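Local atomic coordinates of HAD hydrolase, family IA, variant 3 (Entamoeba histolytica, PDB entry 6W04), a protein that probably acts as a magnesium-dependent hydrolase of the haloacid dehalogenase (HAD) superfamily, though its substrate is not established. Residues I165-T170 with E215-L220; E2-D7 with E96-C101; T47-I52 with N57-D62; T11-T16 with N74-M79. One frame throughout, in Å; residues are numbered along the deposited sequence.

In the fold
Contacts 1, 2 and 4 are buried, whereas contact 3 lies at the surface, on the other side of the chain's centre from contacts 1 and 2. Contacts 1 and 2 share the parallel sheet: strands 164-168 and 3-7 are neighbours in it, and each is packed by a helix through apolar side chains. Both strands run toward one magnesium ion, bound by D7 and D169. Contacts 3 and 4 both involve helix 62-82 or the turn that leads into it. Their chemistry is more polar. Contact 4 joins the loop after strand 3-7 to that helix by a buried hydrogen bond. Contact 3 combines a weak lysine-to-carbonyl bond with an isoleucine pair.

Contact 1: residues I165-T170 with E215-L220; sequences IVFEDT and EEMVDL. With MG (magnesium ion), chain B; SO4 (sulfate ion), chain D.
M217 of helix 214-222 sets its methyl group against both I165 and F167 of strand 164-168. This is the tight part of the contact. M217 CE lies 3.8 Å from I165 CG2 and equally close to F167 CE1. The sulfur joins in: M217 SD is 5.1 Å from the centroid of the F167 ring, at its edge, a Met-aromatic contact. A bend at the last torsion of M217 (chi3 57°) turns the methyl back toward both residues. I165 CG2 also lies over one face of the F167 ring, offset toward the rim.

The other end is looser. I165 CD1 and L220 CD2 come only to 4.4 Å, and L220 is partly exposed.

Beyond F167 the strand runs into the metal site. D169 OD2 binds the magnesium ion at 2.1 Å. T170 OG1 donates to O2 of a sulfate ion, probably from the crystallisation liquor. E168 OE2 bonds to K144 (salt bridge) and Y150, while E168 OE1 accepts from a magnesium-bound water.

In the parallel sheet, strand 164-168 lies between strands 3-7 and 183-187. Helix 214-222 packs over this part of the sheet, with M217 on V4 and L220 on I185. Helix 171-180 touches V166 and E168.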
loop_
_atom_site.group_PDB
_atom_site.type_symbol
_atom_site.label_atom_id
_atom_site.label_comp_id
_atom_site.label_asym_id
_atom_site.label_seq_id
_atom_site.Cartn_x
_atom_site.Cartn_y
_atom_site.Cartn_z
ATOM N N ILE A 165 -8.656 -4.740 -11.499
ATOM C CA ILE A 165 -8.723 -5.115 -10.093
ATOM C C ILE A 165 -7.651 -4.351 -9.327
ATOM O O ILE A 165 -6.510 -4.226 -9.788
ATOM C CB ILE A 165 -8.539 -6.635 -9.926
ATOM C CG1 ILE A 165 -9.733 -7.372 -10.530
ATOM C CG2 ILE A 165 -8.348 -6.978 -8.458
ATOM C CD1 ILE A 165 -11.057 -7.180 -9.753
ATOM N N VAL A 166 -8.021 -3.826 -8.157
ATOM C CA VAL A 166 -7.094 -3.229 -7.211
ATOM C C VAL A 166 -7.171 -4.012 -5.907
ATOM O O VAL A 166 -8.266 -4.241 -5.384
ATOM C CB VAL A 166 -7.406 -1.742 -6.970
ATOM C CG1 VAL A 166 -6.543 -1.198 -5.816
ATOM C CG2 VAL A 166 -7.184 -0.956 -8.257
ATOM N N PHE A 167 -6.011 -4.448 -5.408
ATOM C CA PHE A 167 -5.872 -5.041 -4.080
ATOM C C PHE A 167 -5.385 -3.955 -3.127
ATOM O O PHE A 167 -4.368 -3.312 -3.393
ATOM C CB PHE A 167 -4.876 -6.203 -4.085
ATOM C CG PHE A 167 -5.390 -7.456 -4.786
ATOM C CD1 PHE A 167 -4.939 -7.798 -6.049
ATOM C CD2 PHE A 167 -6.285 -8.296 -4.151
ATOM C CE1 PHE A 167 -5.377 -8.965 -6.685
ATOM C CE2 PHE A 167 -6.753 -9.457 -4.773
ATOM C CZ PHE A 167 -6.292 -9.786 -6.044
ATOM N N GLU A 168 -6.105 -3.751 -2.031
ATOM C CA GLU A 168 -5.807 -2.641 -1.137
ATOM C C GLU A 168 -6.119 -3.072 0.288
ATOM O O GLU A 168 -6.931 -3.974 0.504
ATOM C CB GLU A 168 -6.628 -1.399 -1.510
ATOM C CG GLU A 168 -5.903 -0.416 -2.369
ATOM C CD GLU A 168 -4.904 0.396 -1.567
ATOM O OE1 GLU A 168 -4.739 0.119 -0.343
ATOM O OE2 GLU A 168 -4.296 1.314 -2.162
ATOM N N ASP A 169 -5.472 -2.410 1.266
ATOM C CA ASP A 169 -5.620 -2.789 2.674
ATOM C C ASP A 169 -6.152 -1.683 3.575
ATOM O O ASP A 169 -6.361 -1.933 4.770
ATOM C CB ASP A 169 -4.283 -3.277 3.257
ATOM C CG ASP A 169 -3.253 -2.167 3.380
ATOM O OD1 ASP A 169 -2.774 -1.906 4.509
ATOM O OD2 ASP A 169 -2.906 -1.566 2.338
ATOM N N THR A 170 -6.371 -0.474 3.056
ATOM C CA THR A 170 -6.815 0.638 3.884
ATOM C C THR A 170 -8.075 1.273 3.321
ATOM O O THR A 170 -8.406 1.124 2.140
ATOM C CB THR A 170 -5.752 1.737 3.987
ATOM O OG1 THR A 170 -5.530 2.275 2.675
ATOM C CG2 THR A 170 -4.443 1.168 4.560
ATOM N N GLU A 215 -10.220 -16.475 -12.061
ATOM C CA GLU A 215 -11.616 -16.565 -12.471
ATOM C C GLU A 215 -12.518 -15.784 -11.524
ATOM O O GLU A 215 -13.472 -15.133 -11.967
ATOM C CB GLU A 215 -12.046 -18.034 -12.549
ATOM N N GLU A 216 -12.245 -15.850 -10.216
ATOM C CA GLU A 216 -12.994 -15.030 -9.267
ATOM C C GLU A 216 -12.847 -13.550 -9.590
ATOM O O GLU A 216 -13.822 -12.789 -9.523
ATOM C CB GLU A 216 -12.525 -15.304 -7.839
ATOM C CG GLU A 216 -12.880 -16.678 -7.276
ATOM C CD GLU A 216 -12.286 -16.898 -5.888
ATOM O OE1 GLU A 216 -11.232 -17.562 -5.782
ATOM O OE2 GLU A 216 -12.863 -16.388 -4.902
ATOM N N MET A 217 -11.629 -13.127 -9.952
ATOM C CA MET A 217 -11.365 -11.719 -10.238
ATOM C C MET A 217 -12.049 -11.276 -11.525
ATOM O O MET A 217 -12.606 -10.172 -11.591
ATOM C CB MET A 217 -9.855 -11.478 -10.319
ATOM C CG MET A 217 -9.133 -11.745 -9.004
ATOM S SD MET A 217 -7.324 -11.844 -9.104
ATOM C CE MET A 217 -7.018 -10.249 -9.805
ATOM N N VAL A 218 -12.011 -12.119 -12.559
ATOM C CA VAL A 218 -12.682 -11.785 -13.811
ATOM C C VAL A 218 -14.175 -11.626 -13.575
ATOM O O VAL A 218 -14.800 -10.670 -14.054
ATOM C CB VAL A 218 -12.386 -12.853 -14.881
ATOM C CG1 VAL A 218 -13.503 -12.910 -15.901
ATOM C CG2 VAL A 218 -11.045 -12.562 -15.562
ATOM N N ASP A 219 -14.762 -12.546 -12.805
ATOM C CA ASP A 219 -16.203 -12.512 -12.576
ATOM C C ASP A 219 -16.601 -11.280 -11.776
ATOM O O ASP A 219 -17.632 -10.659 -12.055
ATOM C CB ASP A 219 -16.659 -13.787 -11.864
ATOM C CG ASP A 219 -16.757 -14.982 -12.801
ATOM O OD1 ASP A 219 -16.137 -16.030 -12.515
ATOM O OD2 ASP A 219 -17.450 -14.870 -13.832
ATOM N N LEU A 220 -15.794 -10.909 -10.781
ATOM C CA LEU A 220 -16.104 -9.729 -9.986
ATOM C C LEU A 220 -16.238 -8.487 -10.865
ATOM O O LEU A 220 -17.133 -7.661 -10.652
ATOM C CB LEU A 220 -15.032 -9.529 -8.915
ATOM C CG LEU A 220 -15.368 -8.554 -7.789
ATOM C CD1 LEU A 220 -16.562 -9.044 -6.987
ATOM C CD2 LEU A 220 -14.152 -8.347 -6.887
HETATM MG MG MG B . -1.430 -0.178 1.825
HETATM S S SO4 D . -3.048 5.200 2.670
HETATM O O1 SO4 D . -3.242 5.023 4.107
HETATM O O2 SO4 D . -3.375 3.956 1.976
HETATM O O3 SO4 D . -1.670 5.579 2.387
HETATM O O4 SO4 D . -3.901 6.284 2.206
HETATM O O HOH W 1 -2.938 1.174 1.154
HETATM O O HOH W 2 -1.328 0.263 3.982
#

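Contact 2: residues E2-D7 with E96-C101; sequences EAVLFD and EALKKC. With MG (magnesium ion), chain B.
L98 of helix 91-100 meets V4 and F6 of strand 3-7, two residues that face the same side of the sheet. This is helix-on-sheet packing in the Rossmann-like core of the HAD fold, whose central parallel sheet includes strand 3-7.

From its CB, which already points to the strand, L98 reaches out with CG anti to its own carbonyl carbon (chi1 -74°). CB and CG stay back from the strand, and the two methyls do the touching. CD1 is the busier one. It lies 3.9 Å from V4 CG2 and 4.1 Å from F6 CZ, so it sits against both residues at once. CD2 turns to V4 alone and meets the same methyl, CG2. Both ends of the leucine fork therefore approach V4 CG2. The V4 and L98 side chains cross at about a right angle.

F6 and L98 come from opposite directions. L98 CD1 stands at the edge of the F6 ring, near its plane. One face of that ring is taken by V4 CG1, 3.5 Å above the plane and offset toward the rim. The strand therefore packs V4 against its own phenylalanine as well as against the helix. F105, in the next strand, touches V4, F6 and L98, and the F6 ring also meets F95 edge-to-face.

No hydrogen bond joins the two segments. Further along the chain, D7 belongs to the metal site. Its OD1 forms a salt bridge with K144, and D7 OD2 binds the magnesium ion at 2.1 Å.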
loop_
_atom_site.group_PDB
_atom_site.type_symbol
_atom_site.label_atom_id
_atom_site.label_comp_id
_atom_site.label_asym_id
_atom_site.label_seq_id
_atom_site.Cartn_x
_atom_site.Cartn_y
_atom_site.Cartn_z
ATOM N N GLU A 2 -8.666 -6.463 -17.445
ATOM C CA GLU A 2 -7.543 -6.022 -18.257
ATOM C C GLU A 2 -6.236 -5.934 -17.482
ATOM O O GLU A 2 -5.171 -6.087 -18.089
ATOM C CB GLU A 2 -7.857 -4.665 -18.907
ATOM C CG GLU A 2 -8.897 -4.772 -20.028
ATOM C CD GLU A 2 -9.207 -3.445 -20.706
ATOM O OE1 GLU A 2 -8.407 -2.503 -20.573
ATOM O OE2 GLU A 2 -10.255 -3.343 -21.383
ATOM N N ALA A 3 -6.286 -5.719 -16.168
ATOM C CA ALA A 3 -5.066 -5.578 -15.391
ATOM C C ALA A 3 -5.375 -5.779 -13.918
ATOM O O ALA A 3 -6.532 -5.743 -13.490
ATOM C CB ALA A 3 -4.409 -4.209 -15.612
ATOM N N VAL A 4 -4.311 -6.007 -13.155
ATOM C CA VAL A 4 -4.344 -6.032 -11.697
ATOM C C VAL A 4 -3.391 -4.967 -11.181
ATOM O O VAL A 4 -2.231 -4.912 -11.602
ATOM C CB VAL A 4 -3.937 -7.406 -11.139
ATOM C CG1 VAL A 4 -3.937 -7.382 -9.612
ATOM C CG2 VAL A 4 -4.824 -8.497 -11.706
ATOM N N LEU A 5 -3.864 -4.136 -10.259
ATOM C CA LEU A 5 -3.031 -3.089 -9.670
ATOM C C LEU A 5 -2.861 -3.430 -8.198
ATOM O O LEU A 5 -3.844 -3.432 -7.449
ATOM C CB LEU A 5 -3.676 -1.712 -9.862
ATOM C CG LEU A 5 -4.221 -1.487 -11.285
ATOM C CD1 LEU A 5 -4.937 -0.125 -11.419
ATOM C CD2 LEU A 5 -3.089 -1.644 -12.325
ATOM N N PHE A 6 -1.633 -3.763 -7.788
ATOM C CA PHE A 6 -1.357 -4.091 -6.388
ATOM C C PHE A 6 -0.867 -2.873 -5.604
ATOM O O PHE A 6 0.160 -2.271 -5.952
ATOM C CB PHE A 6 -0.276 -5.164 -6.254
ATOM C CG PHE A 6 -0.615 -6.501 -6.874
ATOM C CD1 PHE A 6 -1.202 -7.498 -6.109
ATOM C CD2 PHE A 6 -0.240 -6.789 -8.179
ATOM C CE1 PHE A 6 -1.469 -8.763 -6.655
ATOM C CE2 PHE A 6 -0.523 -8.041 -8.745
ATOM C CZ PHE A 6 -1.122 -9.021 -7.980
ATOM N N ASP A 7 -1.535 -2.582 -4.492
ATOM C CA ASP A 7 -0.905 -1.771 -3.450
ATOM C C ASP A 7 0.243 -2.558 -2.846
ATOM O O ASP A 7 0.274 -3.786 -2.925
ATOM C CB ASP A 7 -1.921 -1.427 -2.369
ATOM C CG ASP A 7 -1.339 -0.596 -1.253
ATOM O OD1 ASP A 7 -0.647 0.403 -1.544
ATOM O OD2 ASP A 7 -1.604 -0.932 -0.080
ATOM N N GLU A 96 2.907 -15.124 -11.285
ATOM C CA GLU A 96 3.229 -16.041 -12.377
ATOM C C GLU A 96 1.984 -16.419 -13.170
ATOM O O GLU A 96 2.018 -16.475 -14.407
ATOM C CB GLU A 96 3.908 -17.292 -11.823
ATOM C CG GLU A 96 5.157 -16.999 -10.992
ATOM C CD GLU A 96 5.748 -18.249 -10.365
ATOM O OE1 GLU A 96 6.945 -18.254 -10.022
ATOM O OE2 GLU A 96 5.003 -19.237 -10.213
ATOM N N ALA A 97 0.874 -16.675 -12.478
ATOM C CA ALA A 97 -0.352 -17.043 -13.170
ATOM C C ALA A 97 -0.848 -15.908 -14.061
ATOM O O ALA A 97 -1.382 -16.155 -15.151
ATOM C CB ALA A 97 -1.422 -17.455 -12.160
ATOM N N LEU A 98 -0.686 -14.658 -13.610
ATOM C CA LEU A 98 -1.136 -13.512 -14.396
ATOM C C LEU A 98 -0.338 -13.380 -15.692
ATOM O O LEU A 98 -0.913 -13.200 -16.772
ATOM C CB LEU A 98 -1.032 -12.229 -13.554
ATOM C CG LEU A 98 -2.088 -12.064 -12.456
ATOM C CD1 LEU A 98 -1.782 -10.876 -11.545
ATOM C CD2 LEU A 98 -3.499 -11.955 -13.068
ATOM N N LYS A 99 0.993 -13.468 -15.605
ATOM C CA LYS A 99 1.806 -13.382 -16.814
ATOM C C LYS A 99 1.480 -14.514 -17.779
ATOM O O LYS A 99 1.414 -14.295 -18.993
ATOM C CB LYS A 99 3.299 -13.393 -16.482
ATOM C CG LYS A 99 4.159 -13.191 -17.734
ATOM C CD LYS A 99 5.480 -13.928 -17.671
ATOM C CE LYS A 99 6.232 -13.818 -19.004
ATOM N NZ LYS A 99 6.462 -12.403 -19.425
ATOM N N LYS A 100 1.253 -15.726 -17.261
ATOM C CA LYS A 100 0.891 -16.834 -18.142
ATOM C C LYS A 100 -0.406 -16.546 -18.886
ATOM O O LYS A 100 -0.591 -17.013 -20.013
ATOM C CB LYS A 100 0.770 -18.137 -17.349
ATOM N N CYS A 101 -1.303 -15.763 -18.288
ATOM C CA CYS A 101 -2.559 -15.395 -18.928
ATOM C C CYS A 101 -2.459 -14.112 -19.746
ATOM O O CYS A 101 -3.475 -13.670 -20.296
ATOM C CB CYS A 101 -3.662 -15.248 -17.875
ATOM S SG CYS A 101 -3.938 -16.726 -16.876
HETATM MG MG MG B . -1.430 -0.178 1.825
HETATM O O HOH W 1 -2.938 1.174 1.154
HETATM O O HOH W 2 -1.328 0.263 3.982
#

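Contact 3: residues T47-I52 with N57-D62; sequences TNKQLI and NKEISD
K49 and I52, one turn apart on helix 48-56, meet the loop that follows the helix. K49 runs out almost fully extended, with CG anti to the backbone N (chi1 -180°), and bends only at its last torsion (chi4 -70°). That bend brings the ammonium group to the backbone of I60. K49 NZ donates a weak hydrogen bond to I60 O at 3.0 Å.

D62 crosses the lysine obliquely. Its OD1 lies alongside the carbon chain, 3.4 Å from K49 CE. K49 NZ stays 4.4 Å from D62 OD1, beyond a salt bridge. The ammonium group has its salt bridge with E53, whose carboxylate also accepts from I60 N. E53 thus ties lysine and loop together.

The apolar pair is set at about a right angle. I52 CG2 meets I60 CD1 at 3.8 Å.

Both ends of the helix are well defined. T47 and Q50 form a capping box: Q50 N bonds to T47 OG1 at 3.1 Å, and T47 N donates to Q50 OE1 at 2.9 Å. N57 closes the helix in a Schellman motif.

The chain that leaves helix 48-56 thus turns back along its side. The contact lies away from the metal site, in helices consistent with the cap inserted after strand 3-7 in this HAD subfamily. S61 then caps helix 62-82. That helix receives I52 on Y68 and A69, while helix 16-31 meets I52 through W23.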
loop_
_atom_site.group_PDB
_atom_site.type_symbol
_atom_site.label_atom_id
_atom_site.label_comp_id
_atom_site.label_asym_id
_atom_site.label_seq_id
_atom_site.Cartn_x
_atom_site.Cartn_y
_atom_site.Cartn_z
ATOM N N THR A 47 -1.186 10.993 7.682
ATOM C CA THR A 47 0.030 11.246 6.921
ATOM C C THR A 47 1.247 11.242 7.840
ATOM O O THR A 47 1.138 11.416 9.052
ATOM C CB THR A 47 -0.043 12.593 6.198
ATOM O OG1 THR A 47 -0.159 13.665 7.157
ATOM C CG2 THR A 47 -1.258 12.645 5.242
ATOM N N ASN A 48 2.442 11.162 7.235
ATOM C CA ASN A 48 3.635 11.289 8.045
ATOM C C ASN A 48 3.641 12.622 8.778
ATOM O O ASN A 48 4.070 12.705 9.931
ATOM C CB ASN A 48 4.884 11.133 7.180
ATOM C CG ASN A 48 5.121 9.689 6.796
ATOM O OD1 ASN A 48 4.511 8.779 7.370
ATOM N ND2 ASN A 48 6.004 9.465 5.837
ATOM N N LYS A 49 3.182 13.676 8.112
ATOM C CA LYS A 49 3.188 14.990 8.739
ATOM C C LYS A 49 2.306 14.995 9.977
ATOM O O LYS A 49 2.670 15.567 11.020
ATOM C CB LYS A 49 2.716 16.039 7.731
ATOM C CG LYS A 49 2.683 17.474 8.260
ATOM C CD LYS A 49 2.639 18.459 7.069
ATOM C CE LYS A 49 2.725 19.937 7.503
ATOM N NZ LYS A 49 1.500 20.426 8.219
ATOM N N GLN A 50 1.119 14.393 9.868
ATOM C CA GLN A 50 0.202 14.359 11.002
ATOM C C GLN A 50 0.795 13.582 12.162
ATOM O O GLN A 50 0.561 13.919 13.330
ATOM C CB GLN A 50 -1.136 13.738 10.592
ATOM C CG GLN A 50 -1.964 14.581 9.631
ATOM C CD GLN A 50 -3.252 13.875 9.217
ATOM O OE1 GLN A 50 -3.238 12.995 8.365
ATOM N NE2 GLN A 50 -4.363 14.270 9.815
ATOM N N LEU A 51 1.529 12.502 11.866
ATOM C CA LEU A 51 2.167 11.735 12.934
ATOM C C LEU A 51 3.201 12.581 13.670
ATOM O O LEU A 51 3.225 12.632 14.910
ATOM C CB LEU A 51 2.826 10.475 12.359
ATOM C CG LEU A 51 2.019 9.170 12.322
ATOM C CD1 LEU A 51 1.900 8.579 13.695
ATOM C CD2 LEU A 51 0.647 9.372 11.739
ATOM N N ILE A 52 4.065 13.261 12.921
ATOM C CA ILE A 52 5.109 14.068 13.556
ATOM C C ILE A 52 4.495 15.211 14.348
ATOM O O ILE A 52 4.939 15.523 15.466
ATOM C CB ILE A 52 6.101 14.587 12.501
ATOM C CG1 ILE A 52 6.733 13.411 11.762
ATOM C CG2 ILE A 52 7.156 15.471 13.190
ATOM C CD1 ILE A 52 7.132 13.722 10.300
ATOM N N ASN A 57 3.235 17.617 19.267
ATOM C CA ASN A 57 2.045 18.358 19.690
ATOM C C ASN A 57 2.066 19.777 19.138
ATOM O O ASN A 57 1.804 20.749 19.851
ATOM C CB ASN A 57 1.890 18.366 21.215
ATOM C CG ASN A 57 0.463 18.657 21.645
ATOM O OD1 ASN A 57 -0.486 18.310 20.938
ATOM N ND2 ASN A 57 0.303 19.339 22.783
ATOM N N LYS A 58 2.342 19.893 17.839
ATOM C CA LYS A 58 2.388 21.211 17.215
ATOM C C LYS A 58 2.301 21.052 15.704
ATOM O O LYS A 58 2.953 20.186 15.136
ATOM C CB LYS A 58 3.681 21.939 17.598
ATOM C CG LYS A 58 3.844 23.319 17.085
ATOM C CD LYS A 58 5.069 23.945 17.718
ATOM C CE LYS A 58 5.101 25.427 17.480
ATOM N NZ LYS A 58 6.002 26.084 18.456
ATOM N N GLU A 59 1.495 21.893 15.063
ATOM C CA GLU A 59 1.488 21.936 13.610
ATOM C C GLU A 59 2.832 22.465 13.131
ATOM O O GLU A 59 3.379 23.403 13.717
ATOM C CB GLU A 59 0.367 22.852 13.119
ATOM C CG GLU A 59 0.077 22.792 11.645
ATOM C CD GLU A 59 -1.194 23.539 11.297
ATOM O OE1 GLU A 59 -2.230 23.313 11.965
ATOM O OE2 GLU A 59 -1.147 24.365 10.370
ATOM N N ILE A 60 3.363 21.876 12.057
ATOM C CA ILE A 60 4.663 22.289 11.526
ATOM C C ILE A 60 4.559 22.520 10.018
ATOM O O ILE A 60 3.550 22.218 9.381
ATOM C CB ILE A 60 5.757 21.248 11.827
ATOM C CG1 ILE A 60 5.441 19.955 11.076
ATOM C CG2 ILE A 60 5.846 20.969 13.326
ATOM C CD1 ILE A 60 6.259 18.746 11.533
ATOM N N SER A 61 5.641 23.041 9.446
ATOM C CA SER A 61 5.698 23.291 8.017
ATOM C C SER A 61 5.946 21.995 7.248
ATOM O O SER A 61 6.438 20.994 7.796
ATOM C CB SER A 61 6.804 24.293 7.690
ATOM O OG SER A 61 8.065 23.791 8.117
ATOM N N ASP A 62 5.579 22.016 5.963
ATOM C CA ASP A 62 5.875 20.874 5.104
ATOM C C ASP A 62 7.358 20.530 5.150
ATOM O O ASP A 62 7.733 19.354 5.193
ATOM C CB ASP A 62 5.428 21.158 3.670
ATOM C CG ASP A 62 3.914 21.286 3.538
ATOM O OD1 ASP A 62 3.174 20.506 4.177
ATOM O OD2 ASP A 62 3.458 22.163 2.781
#

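Contact 4: residues T11-T16 with N74-M79; sequences TLIFDT and NLYRTM
D15 OD2 is gripped by three groups. Across the contact, Y76 OH donates a short hydrogen bond to it, 2.5 Å long. N9 ND2 and H19 NE2 also bond to this oxygen. OD2 accepts from the tyrosine with its anti lone pair, the one away from OD1. The carboxylate and ring planes stand 59° apart, and the two side chains cross at about a right angle.

Y76 reaches across from helix 62-82 with CG anti to the backbone N (chi1 164°), which sends the hydroxyl toward the loop. I13 CD1 comes to 4.0 Å from Y76 OH, a light touch. The Y76 ring also stacks on H19 and touches N115 and F119.

The loop 11-16 follows strand 3-7, and T11 OG1 bonds to both D7 and D169 of the metal site. D15 lies about 7 Å from the magnesium ion, measured from its side chain, and does not bind it. N9 binds the ion through its backbone O, and D15 holds the N9 side chain. D15 is therefore a second-shell residue, consistent with a role in positioning N9. With both D15 and Y76 buried, three bonds satisfy OD2, and the one from Y76 ties helix 62-82 to the loop beside the metal site.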
loop_
_atom_site.group_PDB
_atom_site.type_symbol
_atom_site.label_atom_id
_atom_site.label_comp_id
_atom_site.label_asym_id
_atom_site.label_seq_id
_atom_site.Cartn_x
_atom_site.Cartn_y
_atom_site.Cartn_z
ATOM N N THR A 11 -0.409 -4.722 1.879
ATOM C CA THR A 11 -1.091 -5.552 0.896
ATOM C C THR A 11 -0.175 -6.656 0.383
ATOM O O THR A 11 -0.497 -7.840 0.537
ATOM C CB THR A 11 -1.594 -4.652 -0.257
ATOM O OG1 THR A 11 -2.616 -3.763 0.229
ATOM C CG2 THR A 11 -2.154 -5.485 -1.412
ATOM N N LEU A 12 0.969 -6.306 -0.221
ATOM C CA LEU A 12 1.933 -7.314 -0.656
ATOM C C LEU A 12 2.913 -7.711 0.438
ATOM O O LEU A 12 3.444 -8.832 0.404
ATOM C CB LEU A 12 2.705 -6.815 -1.886
ATOM C CG LEU A 12 1.933 -6.943 -3.204
ATOM C CD1 LEU A 12 2.689 -6.300 -4.357
ATOM C CD2 LEU A 12 1.620 -8.434 -3.537
ATOM N N ILE A 13 3.184 -6.830 1.401
ATOM C CA ILE A 13 3.912 -7.200 2.612
ATOM C C ILE A 13 3.124 -6.711 3.825
ATOM O O ILE A 13 2.509 -5.644 3.785
ATOM C CB ILE A 13 5.352 -6.633 2.621
ATOM C CG1 ILE A 13 5.376 -5.091 2.572
ATOM C CG2 ILE A 13 6.182 -7.216 1.464
ATOM C CD1 ILE A 13 6.828 -4.513 2.802
ATOM N N PHE A 14 3.115 -7.500 4.902
ATOM C CA PHE A 14 2.354 -7.112 6.096
ATOM C C PHE A 14 3.311 -6.361 7.020
ATOM O O PHE A 14 3.817 -6.890 8.004
ATOM C CB PHE A 14 1.721 -8.328 6.771
ATOM C CG PHE A 14 0.540 -8.921 6.015
ATOM C CD1 PHE A 14 0.334 -8.641 4.665
ATOM C CD2 PHE A 14 -0.372 -9.749 6.670
ATOM C CE1 PHE A 14 -0.745 -9.194 3.965
ATOM C CE2 PHE A 14 -1.463 -10.306 5.976
ATOM C CZ PHE A 14 -1.645 -10.027 4.620
ATOM N N ASP A 15 3.580 -5.098 6.671
ATOM C CA ASP A 15 4.579 -4.293 7.375
ATOM C C ASP A 15 3.970 -3.267 8.313
ATOM O O ASP A 15 4.699 -2.438 8.866
ATOM C CB ASP A 15 5.511 -3.597 6.372
ATOM C CG ASP A 15 4.769 -2.643 5.423
ATOM O OD1 ASP A 15 3.533 -2.770 5.258
ATOM O OD2 ASP A 15 5.431 -1.761 4.838
ATOM N N THR A 16 2.661 -3.308 8.546
ATOM C CA THR A 16 2.102 -2.339 9.485
ATOM C C THR A 16 2.737 -2.421 10.876
ATOM O O THR A 16 3.072 -1.355 11.429
ATOM C CB THR A 16 0.578 -2.486 9.546
ATOM O OG1 THR A 16 0.049 -2.219 8.242
ATOM C CG2 THR A 16 -0.010 -1.475 10.570
ATOM N N ASN A 74 14.031 6.365 7.152
ATOM C CA ASN A 74 15.339 5.734 7.249
ATOM C C ASN A 74 15.334 4.603 8.280
ATOM O O ASN A 74 15.912 3.533 8.042
ATOM C CB ASN A 74 16.391 6.786 7.591
ATOM C CG ASN A 74 17.730 6.179 7.884
ATOM O OD1 ASN A 74 18.296 6.390 8.954
ATOM N ND2 ASN A 74 18.240 5.396 6.943
ATOM N N LEU A 75 14.701 4.822 9.434
ATOM C CA LEU A 75 14.596 3.747 10.425
ATOM C C LEU A 75 13.801 2.570 9.856
ATOM O O LEU A 75 14.222 1.412 9.951
ATOM C CB LEU A 75 13.968 4.272 11.718
ATOM C CG LEU A 75 13.647 3.294 12.874
ATOM C CD1 LEU A 75 14.847 2.428 13.270
ATOM C CD2 LEU A 75 13.133 4.059 14.133
ATOM N N TYR A 76 12.667 2.855 9.219
ATOM C CA TYR A 76 11.843 1.802 8.633
ATOM C C TYR A 76 12.609 0.983 7.594
ATOM O O TYR A 76 12.579 -0.258 7.623
ATOM C CB TYR A 76 10.586 2.424 8.022
ATOM C CG TYR A 76 9.863 1.517 7.063
ATOM C CD1 TYR A 76 9.030 0.503 7.537
ATOM C CD2 TYR A 76 10.011 1.664 5.683
ATOM C CE1 TYR A 76 8.369 -0.359 6.648
ATOM C CE2 TYR A 76 9.328 0.822 4.781
ATOM C CZ TYR A 76 8.507 -0.195 5.301
ATOM O OH TYR A 76 7.829 -1.046 4.453
ATOM N N ARG A 77 13.293 1.656 6.658
ATOM C CA ARG A 77 14.024 0.951 5.604
ATOM C C ARG A 77 15.080 0.034 6.178
ATOM O O ARG A 77 15.289 -1.073 5.675
ATOM C CB ARG A 77 14.725 1.933 4.666
ATOM C CG ARG A 77 13.834 2.648 3.760
ATOM C CD ARG A 77 14.612 3.740 3.074
ATOM N NE ARG A 77 13.748 4.889 2.916
ATOM C CZ ARG A 77 14.156 6.144 3.009
ATOM N NH1 ARG A 77 13.278 7.115 2.855
ATOM N NH2 ARG A 77 15.436 6.419 3.248
ATOM N N THR A 78 15.791 0.508 7.199
ATOM C CA THR A 78 16.847 -0.276 7.817
ATOM C C THR A 78 16.272 -1.518 8.486
ATOM O O THR A 78 16.791 -2.629 8.317
ATOM C CB THR A 78 17.585 0.611 8.816
ATOM O OG1 THR A 78 18.183 1.693 8.101
ATOM C CG2 THR A 78 18.662 -0.167 9.530
ATOM N N MET A 79 15.180 -1.344 9.232
ATOM C CA MET A 79 14.522 -2.475 9.887
ATOM C C MET A 79 13.938 -3.458 8.872
ATOM O O MET A 79 14.092 -4.678 9.018
ATOM C CB MET A 79 13.428 -1.961 10.826
ATOM C CG MET A 79 13.974 -1.067 11.962
ATOM S SD MET A 79 14.960 -1.971 13.222
ATOM C CE MET A 79 13.805 -3.289 13.643
#